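Local coordinates for tryptophan synthase alpha-subunit (PDB 1GEQ), which catalyses the aldol cleavage of indoleglycerol phosphate to indole and glyceraldehyde 3-phosphate, supplying the indole for the last step of tryptophan biosynthesis, at residues 134-140 with 155-161; 18-22 with 70-75; 193-197 with 214-218; 48-52 with 220-225. One frame throughout, in Å; residues are numbered along the deposited sequence.

From the N terminus, contact 2 opens at 18-22 on the first barrel helix, and contact 4 opens at 48-52 before contact 2 closes at 70-75, so the two loops cross. Contact 2 joins two outer helices. The long loop of contact 4 then runs through most of the barrel and encloses two short beta-alpha-beta closures in series: contact 1, pairing strands 135-140 and 159-163, and contact 3, pairing strands 194-197 and 216-219. These two touch, because strands 159-163 and 194-197 are neighbours in the sheet. Directly after contact 3 the chain enters helix 221-230, where contact 4 closes against the start of helix 49-60.

Contact 1 of 4, residues 134-140 with 155-161; sequences IKTVFLA and MTTGFVY
T136 and T157 each turn OG1 into the space between their own backbone N and carbonyl carbon (chi1 57° and 60°), and from there each hydroxyl meets the main chain of the other. T157 OG1 accepts from T136 N at 2.9 Å in a nearly straight bond (166°). T136 OG1 accepts from T157 N at 3.0 Å and donates to M155 O, in the carbonyl plane and on a lone pair. Replacing T136 by a valine would keep the branching but would probably leave M155 O and T157 N without their hydroxyl mate. G158 N binds T136 O at 2.8 Å; glycine suits this spot, since a CB would collide with that same oxygen. A water also bridges I134 O and T157 OG1.

Strands 135-140 and 159-163 are consecutive parallel strands of the TIM barrel, linked through helix 146-155 as a beta-alpha-beta unit. Farther along them Y161 N donates to F138 O at 2.9 Å, and A140 N to Y161 O. Inside the barrel V137 lays CG1 over the face of the F159 ring, a CH-pi contact 4.0 Å from the centroid, and touches Y161 CB. On the outer side the F138 ring takes M155 CE over one face, with M155 SD oblique to the ring, 5.4 Å from its centroid, a Met-aromatic contact. T156 OG1, bonded to I152 O in the helix, sits at the ring edge, 3.4 Å from F138 CD1.

Contact 2 of 4, residues 18-22 with 70-75; sequences KQSTL and WIVKEF
L22 drops as a knob into a hole formed by W70, I71, E74 and F75, joining helices 18-28 and 65-76, which pack side by side on the outside of the TIM barrel. The axes of the two short segments approach to 9.7 Å, at 38° to each other. The two methyls of L22 divide the work: CD2 reaches E74 CB at 3.5 Å and the W70 ring at CH2, while CD1 lies by F75 CB and I71 O.

W70 is the broad surface of the contact. K18 stretches over one face of the indole, its CD above the six-membered ring and its NZ 4.3 Å from the centroid of the five-membered ring, only 7° off the normal: a cation-pi contact, to which a long, extended lysine chain is well suited. E74 CG lies against the opposite face, toward its rim. Q19 brings NE2 to 3.4 Å from W70 CH2, with amide and indole planes steeply inclined. With W70 cut back to an alanine, the K18 ammonium would probably lose its pi partner and a gap would open beside L22 CD2.

Deeper in, T21 and I71 fill the space above the barrel strand, both touching L37 of strand 35-38. The T21 hydroxyl is bonded to G14 N and D17 O, which fixes the rotation of the side chain. With OG1 so held, CG2 lies anti to the backbone N (chi1 -59° for OG1), and this methyl rests 3.6 Å from I71 CD1.

Contact 3 of 4, residues 193-197 with 214-218; sequences KVAVG and ANGVV
V194 and N215 begin the pairing of strands 194-197 and 216-219, the last two parallel strands of the TIM barrel, joined through helix 203-211 as a beta-alpha-beta unit. N215 is the main bump. Its CG lies anti to the carbonyl carbon (chi1 -58°), which swings the amide across to the neighbouring strand, where OD1 accepts V194 N at 2.8 Å. The bond is straight at the hydrogen (166°), but the donor stands above the amide plane. K193 crosses this amide at about a right angle, CB packed on N215 CG, and its NZ goes on to D4 OD2 and F2 O. A short, flat amide with both an acceptor and a donor fits this place: OD1 holds the start of strand 194-197 while ND2 reaches D4 OD2.

Beyond it the backbone bonds alternate: G216 N to V194 O, V196 N to G216 O at 3.0 Å, and V218 N to V196 O at 2.8 Å. Small residues pair on the inner face, where A195 stands beside G216. G216 has no side chain to set beside A195 CB, and the backbones come close, the two CA atoms 4.3 Å apart; two residues after G216, V218 CG2 meets A195 CB. Here V218 comes within about 4 Å, side chain to side chain, of the catalytic E36. On the outer face V196, which also touches L183 of helix 177-189, is a bump between two neighbours. Its CG2 lies 4.3 Å from V217 CG2, and A214 CB sits against both V196 methyls, 4.1 Å from CG2 and also touching CG1.

Contact 4 of 4, residues 48-52 with 220-225; sequences GKTIQ and GSALVK
T50 and I51 meet V224 in a small, mainly apolar contact between the first turns of helices 49-60 and 221-230, partly at the protein surface and near the catalytic end of the barrel. No hydrogen bond crosses it; three branched side chains supply most of the surface. With OG1 turned back beside the backbone N (chi1 -59°), T50 sends CG2 to the other helix, where it presses on V224 CG2 at 3.2 Å, tighter than usual for two methyls. The same T50 methyl lies 3.7 Å from S221 O, and T50 CB faces S221 CB.

I51 comes from the inner side. Its CD1 touches V224 CG2 at 3.5 Å and V224 CG1 at 3.9 Å, the two side chains crossing at about a right angle, and both residues also touch Y10 of strand 6-12. V224 CG2 is thus wedged between T50 CG2 and I51 CD1, while CG1 adds a second touch on I51; a compact branched valine suits the place.

In the TIM barrel of this enzyme helix 221-230 follows directly on the last strand, and in relatives the start of this helix faces the phosphate of the substrate. Helix 49-60 begins just after the proton acceptor D47, with G48 at its N-cap; the side chains of I51 and D47 are about 4 Å apart. Within 220-225, G220 O accepts from V224 N at 2.9 Å and from L223 N at 2.8 Å, closing the first turn of the helix that holds V224.

Contact 1 of 4, residues 134-140 with 155-161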
loop_
_atom_site.group_PDB
_atom_site.type_symbol
_atom_site.label_atom_id
_atom_site.label_comp_id
_atom_site.label_asym_id
_atom_site.label_seq_id
_atom_site.Cartn_x
_atom_site.Cartn_y
_atom_site.Cartn_z
ATOM N N ILE A 134 -4.338 -15.416 3.213
ATOM C CA ILE A 134 -3.926 -14.044 2.943
ATOM C C ILE A 134 -4.950 -13.352 2.055
ATOM O O ILE A 134 -5.378 -13.904 1.044
ATOM C CB ILE A 134 -2.541 -13.998 2.251
ATOM C CG1 ILE A 134 -1.457 -14.416 3.247
ATOM C CG2 ILE A 134 -2.257 -12.582 1.725
ATOM C CD1 ILE A 134 -1.291 -13.442 4.407
ATOM N N LYS A 135 -5.350 -12.146 2.443
ATOM C CA LYS A 135 -6.323 -11.387 1.669
ATOM C C LYS A 135 -5.667 -10.732 0.456
ATOM O O LYS A 135 -4.514 -10.288 0.514
ATOM C CB LYS A 135 -6.990 -10.327 2.548
ATOM C CG LYS A 135 -8.066 -10.893 3.477
ATOM C CD LYS A 135 -8.658 -9.815 4.378
ATOM C CE LYS A 135 -9.805 -10.370 5.220
ATOM N NZ LYS A 135 -10.354 -9.335 6.145
ATOM N N THR A 136 -6.408 -10.669 -0.644
ATOM C CA THR A 136 -5.872 -10.095 -1.866
ATOM C C THR A 136 -6.283 -8.651 -2.100
ATOM O O THR A 136 -7.416 -8.256 -1.823
ATOM C CB THR A 136 -6.308 -10.912 -3.103
ATOM O OG1 THR A 136 -7.738 -10.969 -3.149
ATOM C CG2 THR A 136 -5.741 -12.333 -3.042
ATOM N N VAL A 137 -5.335 -7.870 -2.603
ATOM C CA VAL A 137 -5.569 -6.475 -2.942
ATOM C C VAL A 137 -5.125 -6.350 -4.398
ATOM O O VAL A 137 -4.016 -6.755 -4.747
ATOM C CB VAL A 137 -4.714 -5.525 -2.080
ATOM C CG1 VAL A 137 -4.965 -4.071 -2.485
ATOM C CG2 VAL A 137 -5.028 -5.728 -0.628
ATOM N N PHE A 138 -5.999 -5.820 -5.250
ATOM C CA PHE A 138 -5.674 -5.626 -6.657
ATOM C C PHE A 138 -5.806 -4.154 -6.993
ATOM O O PHE A 138 -6.627 -3.447 -6.412
ATOM C CB PHE A 138 -6.604 -6.432 -7.562
ATOM C CG PHE A 138 -6.346 -7.903 -7.524
ATOM C CD1 PHE A 138 -7.097 -8.731 -6.698
ATOM C CD2 PHE A 138 -5.340 -8.463 -8.308
ATOM C CE1 PHE A 138 -6.854 -10.101 -6.653
ATOM C CE2 PHE A 138 -5.087 -9.841 -8.271
ATOM C CZ PHE A 138 -5.848 -10.659 -7.440
ATOM N N LEU A 139 -5.004 -3.694 -7.941
ATOM C CA LEU A 139 -5.070 -2.293 -8.301
ATOM C C LEU A 139 -5.749 -2.050 -9.637
ATOM O O LEU A 139 -5.871 -2.946 -10.473
ATOM C CB LEU A 139 -3.664 -1.679 -8.283
ATOM C CG LEU A 139 -2.690 -1.885 -9.434
ATOM C CD1 LEU A 139 -3.054 -0.950 -10.576
ATOM C CD2 LEU A 139 -1.268 -1.590 -8.949
ATOM N N ALA A 140 -6.230 -0.827 -9.803
ATOM C CA ALA A 140 -6.897 -0.421 -11.028
ATOM C C ALA A 140 -6.455 1.010 -11.274
ATOM O O ALA A 140 -6.369 1.811 -10.345
ATOM C CB ALA A 140 -8.428 -0.503 -10.863
ATOM N N MET A 155 -12.330 -11.025 -7.615
ATOM C CA MET A 155 -11.179 -11.780 -7.131
ATOM C C MET A 155 -10.611 -11.168 -5.853
ATOM O O MET A 155 -9.778 -11.774 -5.185
ATOM C CB MET A 155 -10.069 -11.811 -8.186
ATOM C CG MET A 155 -10.449 -12.441 -9.505
ATOM S SD MET A 155 -8.989 -12.607 -10.543
ATOM C CE MET A 155 -8.572 -10.878 -10.846
ATOM N N THR A 156 -11.060 -9.965 -5.519
ATOM C CA THR A 156 -10.551 -9.270 -4.342
ATOM C C THR A 156 -11.198 -9.670 -3.020
ATOM O O THR A 156 -12.420 -9.669 -2.897
ATOM C CB THR A 156 -10.717 -7.746 -4.504
ATOM O OG1 THR A 156 -9.957 -7.300 -5.638
ATOM C CG2 THR A 156 -10.259 -7.033 -3.238
ATOM N N THR A 157 -10.366 -9.988 -2.026
ATOM C CA THR A 157 -10.874 -10.344 -0.709
ATOM C C THR A 157 -10.454 -9.303 0.333
ATOM O O THR A 157 -10.967 -9.299 1.453
ATOM C CB THR A 157 -10.407 -11.770 -0.258
ATOM O OG1 THR A 157 -8.976 -11.831 -0.212
ATOM C CG2 THR A 157 -10.921 -12.841 -1.236
ATOM N N GLY A 158 -9.525 -8.416 -0.039
ATOM C CA GLY A 158 -9.068 -7.378 0.877
ATOM C C GLY A 158 -9.756 -6.052 0.576
ATOM O O GLY A 158 -10.659 -5.636 1.305
ATOM N N PHE A 159 -9.295 -5.373 -0.473
ATOM C CA PHE A 159 -9.905 -4.126 -0.938
ATOM C C PHE A 159 -9.339 -3.813 -2.314
ATOM O O PHE A 159 -8.321 -4.374 -2.712
ATOM C CB PHE A 159 -9.680 -2.955 0.044
ATOM C CG PHE A 159 -8.236 -2.569 0.241
ATOM C CD1 PHE A 159 -7.649 -1.600 -0.567
ATOM C CD2 PHE A 159 -7.475 -3.151 1.256
ATOM C CE1 PHE A 159 -6.328 -1.211 -0.379
ATOM C CE2 PHE A 159 -6.137 -2.769 1.455
ATOM C CZ PHE A 159 -5.564 -1.794 0.633
ATOM N N VAL A 160 -10.024 -2.954 -3.054
ATOM C CA VAL A 160 -9.579 -2.570 -4.379
ATOM C C VAL A 160 -8.780 -1.280 -4.247
ATOM O O VAL A 160 -9.242 -0.311 -3.644
ATOM C CB VAL A 160 -10.782 -2.347 -5.323
ATOM C CG1 VAL A 160 -10.303 -1.820 -6.662
ATOM C CG2 VAL A 160 -11.536 -3.669 -5.507
ATOM N N TYR A 161 -7.580 -1.271 -4.808
ATOM C CA TYR A 161 -6.732 -0.093 -4.714
ATOM C C TYR A 161 -6.704 0.677 -6.038
ATOM O O TYR A 161 -6.213 0.185 -7.045
ATOM C CB TYR A 161 -5.324 -0.529 -4.290
ATOM C CG TYR A 161 -4.320 0.584 -4.078
ATOM C CD1 TYR A 161 -4.708 1.823 -3.570
ATOM C CD2 TYR A 161 -2.964 0.375 -4.327
ATOM C CE1 TYR A 161 -3.764 2.824 -3.311
ATOM C CE2 TYR A 161 -2.015 1.369 -4.066
ATOM C CZ TYR A 161 -2.426 2.584 -3.562
ATOM O OH TYR A 161 -1.489 3.564 -3.334
HETATM O O HOH W 1 -7.813 -14.389 -0.048
#

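Contact 2 of 4, residues 18-22 with 70-75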
loop_
_atom_site.group_PDB
_atom_site.type_symbol
_atom_site.label_atom_id
_atom_site.label_comp_id
_atom_site.label_asym_id
_atom_site.label_seq_id
_atom_site.Cartn_x
_atom_site.Cartn_y
_atom_site.Cartn_z
ATOM N N LYS A 18 15.831 -0.723 8.161
ATOM C CA LYS A 18 14.743 -1.498 8.753
ATOM C C LYS A 18 14.288 -1.030 10.131
ATOM O O LYS A 18 13.105 -1.139 10.460
ATOM C CB LYS A 18 15.110 -2.985 8.810
ATOM C CG LYS A 18 16.188 -3.344 9.815
ATOM C CD LYS A 18 16.374 -4.857 9.888
ATOM C CE LYS A 18 17.295 -5.225 11.043
ATOM N NZ LYS A 18 17.496 -6.694 11.146
ATOM N N GLN A 19 15.213 -0.509 10.930
ATOM C CA GLN A 19 14.862 -0.035 12.262
ATOM C C GLN A 19 14.048 1.255 12.196
ATOM O O GLN A 19 13.100 1.444 12.958
ATOM C CB GLN A 19 16.121 0.197 13.101
ATOM C CG GLN A 19 15.817 0.527 14.550
ATOM C CD GLN A 19 15.125 -0.621 15.269
ATOM O OE1 GLN A 19 14.107 -0.430 15.940
ATOM N NE2 GLN A 19 15.677 -1.822 15.132
ATOM N N SER A 20 14.420 2.147 11.286
ATOM C CA SER A 20 13.691 3.398 11.153
ATOM C C SER A 20 12.271 3.116 10.667
ATOM O O SER A 20 11.323 3.730 11.143
ATOM C CB SER A 20 14.417 4.335 10.183
ATOM O OG SER A 20 15.670 4.741 10.727
ATOM N N THR A 21 12.134 2.179 9.730
ATOM C CA THR A 21 10.825 1.819 9.199
ATOM C C THR A 21 9.908 1.436 10.354
ATOM O O THR A 21 8.795 1.939 10.464
ATOM C CB THR A 21 10.914 0.631 8.213
ATOM O OG1 THR A 21 11.773 0.975 7.119
ATOM C CG2 THR A 21 9.529 0.293 7.662
ATOM N N LEU A 22 10.383 0.535 11.212
ATOM C CA LEU A 22 9.609 0.100 12.372
ATOM C C LEU A 22 9.232 1.308 13.226
ATOM O O LEU A 22 8.077 1.457 13.630
ATOM C CB LEU A 22 10.415 -0.908 13.203
ATOM C CG LEU A 22 9.765 -1.453 14.481
ATOM C CD1 LEU A 22 8.388 -2.035 14.160
ATOM C CD2 LEU A 22 10.670 -2.517 15.102
ATOM N N TRP A 70 10.709 -9.128 9.213
ATOM C CA TRP A 70 11.190 -8.779 10.548
ATOM C C TRP A 70 10.424 -7.559 11.045
ATOM O O TRP A 70 9.989 -7.508 12.192
ATOM C CB TRP A 70 12.686 -8.452 10.500
ATOM C CG TRP A 70 13.239 -7.936 11.805
ATOM C CD1 TRP A 70 13.748 -8.678 12.832
ATOM C CD2 TRP A 70 13.307 -6.570 12.231
ATOM N NE1 TRP A 70 14.128 -7.862 13.870
ATOM C CE2 TRP A 70 13.863 -6.556 13.525
ATOM C CE3 TRP A 70 12.940 -5.349 11.638
ATOM C CZ2 TRP A 70 14.074 -5.375 14.247
ATOM C CZ3 TRP A 70 13.146 -4.173 12.353
ATOM C CH2 TRP A 70 13.704 -4.195 13.644
ATOM N N ILE A 71 10.281 -6.572 10.165
ATOM C CA ILE A 71 9.570 -5.341 10.488
ATOM C C ILE A 71 8.149 -5.632 10.952
ATOM O O ILE A 71 7.717 -5.146 11.996
ATOM C CB ILE A 71 9.527 -4.399 9.258
ATOM C CG1 ILE A 71 10.937 -3.871 8.966
ATOM C CG2 ILE A 71 8.566 -3.249 9.506
ATOM C CD1 ILE A 71 11.037 -3.025 7.706
ATOM N N VAL A 72 7.430 -6.432 10.171
ATOM C CA VAL A 72 6.056 -6.789 10.498
ATOM C C VAL A 72 5.981 -7.585 11.796
ATOM O O VAL A 72 5.113 -7.343 12.634
ATOM C CB VAL A 72 5.410 -7.624 9.368
ATOM C CG1 VAL A 72 4.036 -8.121 9.804
ATOM C CG2 VAL A 72 5.291 -6.781 8.105
ATOM N N LYS A 73 6.888 -8.542 11.957
ATOM C CA LYS A 73 6.901 -9.360 13.159
ATOM C C LYS A 73 7.044 -8.465 14.385
ATOM O O LYS A 73 6.273 -8.574 15.336
ATOM C CB LYS A 73 8.059 -10.352 13.105
ATOM C CG LYS A 73 7.921 -11.500 14.077
ATOM C CD LYS A 73 9.255 -12.187 14.311
ATOM C CE LYS A 73 10.213 -11.277 15.068
ATOM N NZ LYS A 73 11.458 -11.000 14.301
ATOM N N GLU A 74 8.031 -7.573 14.356
ATOM C CA GLU A 74 8.266 -6.660 15.468
ATOM C C GLU A 74 7.087 -5.734 15.703
ATOM O O GLU A 74 6.731 -5.442 16.845
ATOM C CB GLU A 74 9.523 -5.830 15.215
ATOM C CG GLU A 74 10.791 -6.595 15.506
ATOM C CD GLU A 74 10.905 -6.945 16.976
ATOM O OE1 GLU A 74 11.308 -8.085 17.283
ATOM O OE2 GLU A 74 10.587 -6.078 17.818
ATOM N N PHE A 75 6.484 -5.266 14.618
ATOM C CA PHE A 75 5.339 -4.380 14.715
ATOM C C PHE A 75 4.168 -5.114 15.367
ATOM O O PHE A 75 3.433 -4.539 16.169
ATOM C CB PHE A 75 4.937 -3.907 13.320
ATOM C CG PHE A 75 3.759 -2.979 13.313
ATOM C CD1 PHE A 75 3.881 -1.670 13.767
ATOM C CD2 PHE A 75 2.527 -3.413 12.847
ATOM C CE1 PHE A 75 2.781 -0.807 13.756
ATOM C CE2 PHE A 75 1.426 -2.563 12.831
ATOM C CZ PHE A 75 1.555 -1.259 13.284
#

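Contact 3 of 4, residues 193-197 with 214-218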
loop_
_atom_site.group_PDB
_atom_site.type_symbol
_atom_site.label_atom_id
_atom_site.label_comp_id
_atom_site.label_asym_id
_atom_site.label_seq_id
_atom_site.Cartn_x
_atom_site.Cartn_y
_atom_site.Cartn_z
ATOM N N LYS A 193 -14.492 -2.714 -0.416
ATOM C CA LYS A 193 -14.194 -1.333 -0.068
ATOM C C LYS A 193 -13.114 -0.888 -1.047
ATOM O O LYS A 193 -12.405 -1.722 -1.615
ATOM C CB LYS A 193 -13.671 -1.221 1.365
ATOM C CG LYS A 193 -14.726 -1.539 2.426
ATOM C CD LYS A 193 -14.256 -1.089 3.802
ATOM C CE LYS A 193 -15.376 -1.230 4.842
ATOM N NZ LYS A 193 -15.105 -0.390 6.049
ATOM N N VAL A 194 -12.997 0.416 -1.243
ATOM C CA VAL A 194 -12.012 0.962 -2.166
ATOM C C VAL A 194 -11.120 1.964 -1.450
ATOM O O VAL A 194 -11.601 2.771 -0.654
ATOM C CB VAL A 194 -12.706 1.694 -3.359
ATOM C CG1 VAL A 194 -11.676 2.403 -4.212
ATOM C CG2 VAL A 194 -13.492 0.698 -4.197
ATOM N N ALA A 195 -9.823 1.901 -1.730
ATOM C CA ALA A 195 -8.870 2.841 -1.157
ATOM C C ALA A 195 -8.242 3.511 -2.379
ATOM O O ALA A 195 -8.095 2.870 -3.433
ATOM C CB ALA A 195 -7.802 2.095 -0.342
ATOM N N VAL A 196 -7.904 4.786 -2.261
ATOM C CA VAL A 196 -7.311 5.506 -3.385
ATOM C C VAL A 196 -5.917 6.044 -3.061
ATOM O O VAL A 196 -5.655 6.500 -1.947
ATOM C CB VAL A 196 -8.188 6.707 -3.813
ATOM C CG1 VAL A 196 -9.570 6.222 -4.256
ATOM C CG2 VAL A 196 -8.317 7.699 -2.641
ATOM N N GLY A 197 -5.031 5.962 -4.052
ATOM C CA GLY A 197 -3.674 6.467 -3.907
ATOM C C GLY A 197 -3.502 7.385 -5.096
ATOM O O GLY A 197 -2.982 6.982 -6.141
ATOM N N ALA A 214 -14.602 7.419 -1.346
ATOM C CA ALA A 214 -13.462 6.553 -1.046
ATOM C C ALA A 214 -13.584 6.034 0.393
ATOM O O ALA A 214 -13.750 6.817 1.315
ATOM C CB ALA A 214 -12.143 7.334 -1.206
ATOM N N ASN A 215 -13.494 4.722 0.579
ATOM C CA ASN A 215 -13.587 4.153 1.919
ATOM C C ASN A 215 -12.298 4.446 2.671
ATOM O O ASN A 215 -12.302 4.612 3.896
ATOM C CB ASN A 215 -13.807 2.643 1.849
ATOM C CG ASN A 215 -15.057 2.271 1.059
ATOM O OD1 ASN A 215 -14.998 2.053 -0.149
ATOM N ND2 ASN A 215 -16.192 2.207 1.743
ATOM N N GLY A 216 -11.196 4.538 1.929
ATOM C CA GLY A 216 -9.910 4.813 2.549
ATOM C C GLY A 216 -9.017 5.615 1.613
ATOM O O GLY A 216 -9.132 5.507 0.396
ATOM N N VAL A 217 -8.138 6.422 2.198
ATOM C CA VAL A 217 -7.222 7.249 1.423
ATOM C C VAL A 217 -5.782 6.890 1.795
ATOM O O VAL A 217 -5.379 6.994 2.958
ATOM C CB VAL A 217 -7.469 8.760 1.688
ATOM C CG1 VAL A 217 -6.526 9.617 0.821
ATOM C CG2 VAL A 217 -8.928 9.112 1.373
ATOM N N VAL A 218 -5.017 6.430 0.810
ATOM C CA VAL A 218 -3.624 6.068 1.043
ATOM C C VAL A 218 -2.777 7.341 0.966
ATOM O O VAL A 218 -3.051 8.231 0.162
ATOM C CB VAL A 218 -3.131 5.040 -0.013
ATOM C CG1 VAL A 218 -1.622 4.813 0.122
ATOM C CG2 VAL A 218 -3.864 3.719 0.179
#

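Contact 4 of 4, residues 48-52 with 220-225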
loop_
_atom_site.group_PDB
_atom_site.type_symbol
_atom_site.label_atom_id
_atom_site.label_comp_id
_atom_site.label_asym_id
_atom_site.label_seq_id
_atom_site.Cartn_x
_atom_site.Cartn_y
_atom_site.Cartn_z
ATOM N N GLY A 48 5.513 6.289 -9.143
ATOM C CA GLY A 48 5.886 7.655 -9.455
ATOM C C GLY A 48 7.317 7.887 -8.988
ATOM O O GLY A 48 7.878 7.062 -8.257
ATOM N N LYS A 49 7.903 9.009 -9.389
ATOM C CA LYS A 49 9.288 9.324 -9.040
ATOM C C LYS A 49 9.628 9.281 -7.552
ATOM O O LYS A 49 10.622 8.672 -7.159
ATOM C CB LYS A 49 9.664 10.690 -9.630
ATOM C CG LYS A 49 11.013 11.248 -9.166
ATOM C CD LYS A 49 11.544 12.297 -10.148
ATOM C CE LYS A 49 12.283 13.432 -9.444
ATOM N NZ LYS A 49 11.353 14.443 -8.857
ATOM N N THR A 50 8.808 9.919 -6.725
ATOM C CA THR A 50 9.071 9.946 -5.296
ATOM C C THR A 50 9.219 8.536 -4.725
ATOM O O THR A 50 10.176 8.256 -3.997
ATOM C CB THR A 50 7.960 10.715 -4.546
ATOM O OG1 THR A 50 7.893 12.053 -5.053
ATOM C CG2 THR A 50 8.250 10.765 -3.049
ATOM N N ILE A 51 8.297 7.642 -5.074
ATOM C CA ILE A 51 8.360 6.272 -4.575
ATOM C C ILE A 51 9.546 5.506 -5.174
ATOM O O ILE A 51 10.211 4.743 -4.473
ATOM C CB ILE A 51 7.033 5.509 -4.858
ATOM C CG1 ILE A 51 5.875 6.228 -4.166
ATOM C CG2 ILE A 51 7.115 4.077 -4.336
ATOM C CD1 ILE A 51 6.005 6.269 -2.657
ATOM N N GLN A 52 9.819 5.705 -6.463
ATOM C CA GLN A 52 10.947 5.022 -7.098
ATOM C C GLN A 52 12.242 5.355 -6.348
ATOM O O GLN A 52 13.065 4.479 -6.083
ATOM C CB GLN A 52 11.080 5.443 -8.574
ATOM C CG GLN A 52 9.909 5.030 -9.485
ATOM C CD GLN A 52 10.115 5.472 -10.931
ATOM O OE1 GLN A 52 9.302 5.186 -11.807
ATOM N NE2 GLN A 52 11.210 6.178 -11.177
ATOM N N GLY A 220 1.113 8.131 0.587
ATOM C CA GLY A 220 2.431 7.581 0.387
ATOM C C GLY A 220 3.506 8.588 0.029
ATOM O O GLY A 220 4.366 8.882 0.854
ATOM N N SER A 221 3.456 9.117 -1.191
ATOM C CA SER A 221 4.466 10.070 -1.644
ATOM C C SER A 221 4.664 11.247 -0.693
ATOM O O SER A 221 5.787 11.697 -0.494
ATOM C CB SER A 221 4.119 10.576 -3.054
ATOM O OG SER A 221 2.879 11.252 -3.071
ATOM N N ALA A 222 3.587 11.740 -0.088
ATOM C CA ALA A 222 3.708 12.871 0.828
ATOM C C ALA A 222 4.530 12.503 2.057
ATOM O O ALA A 222 5.166 13.358 2.665
ATOM C CB ALA A 222 2.326 13.372 1.247
ATOM N N LEU A 223 4.526 11.229 2.427
ATOM C CA LEU A 223 5.283 10.788 3.589
ATOM C C LEU A 223 6.702 10.383 3.209
ATOM O O LEU A 223 7.665 10.749 3.886
ATOM C CB LEU A 223 4.587 9.598 4.265
ATOM C CG LEU A 223 3.156 9.818 4.755
ATOM C CD1 LEU A 223 2.612 8.503 5.311
ATOM C CD2 LEU A 223 3.126 10.906 5.807
ATOM N N VAL A 224 6.831 9.609 2.138
ATOM C CA VAL A 224 8.147 9.158 1.711
ATOM C C VAL A 224 9.043 10.341 1.333
ATOM O O VAL A 224 10.259 10.263 1.469
ATOM C CB VAL A 224 8.038 8.162 0.530
ATOM C CG1 VAL A 224 7.239 6.934 0.966
ATOM C CG2 VAL A 224 7.372 8.829 -0.645
ATOM N N LYS A 225 8.441 11.432 0.864
ATOM C CA LYS A 225 9.216 12.618 0.506
ATOM C C LYS A 225 9.893 13.176 1.758
ATOM O O LYS A 225 11.029 13.642 1.712
ATOM C CB LYS A 225 8.308 13.692 -0.096
ATOM C CG LYS A 225 8.905 15.086 -0.039
ATOM C CD LYS A 225 7.928 16.128 -0.554
ATOM C CE LYS A 225 8.369 17.532 -0.169
ATOM N NZ LYS A 225 8.346 17.720 1.314
#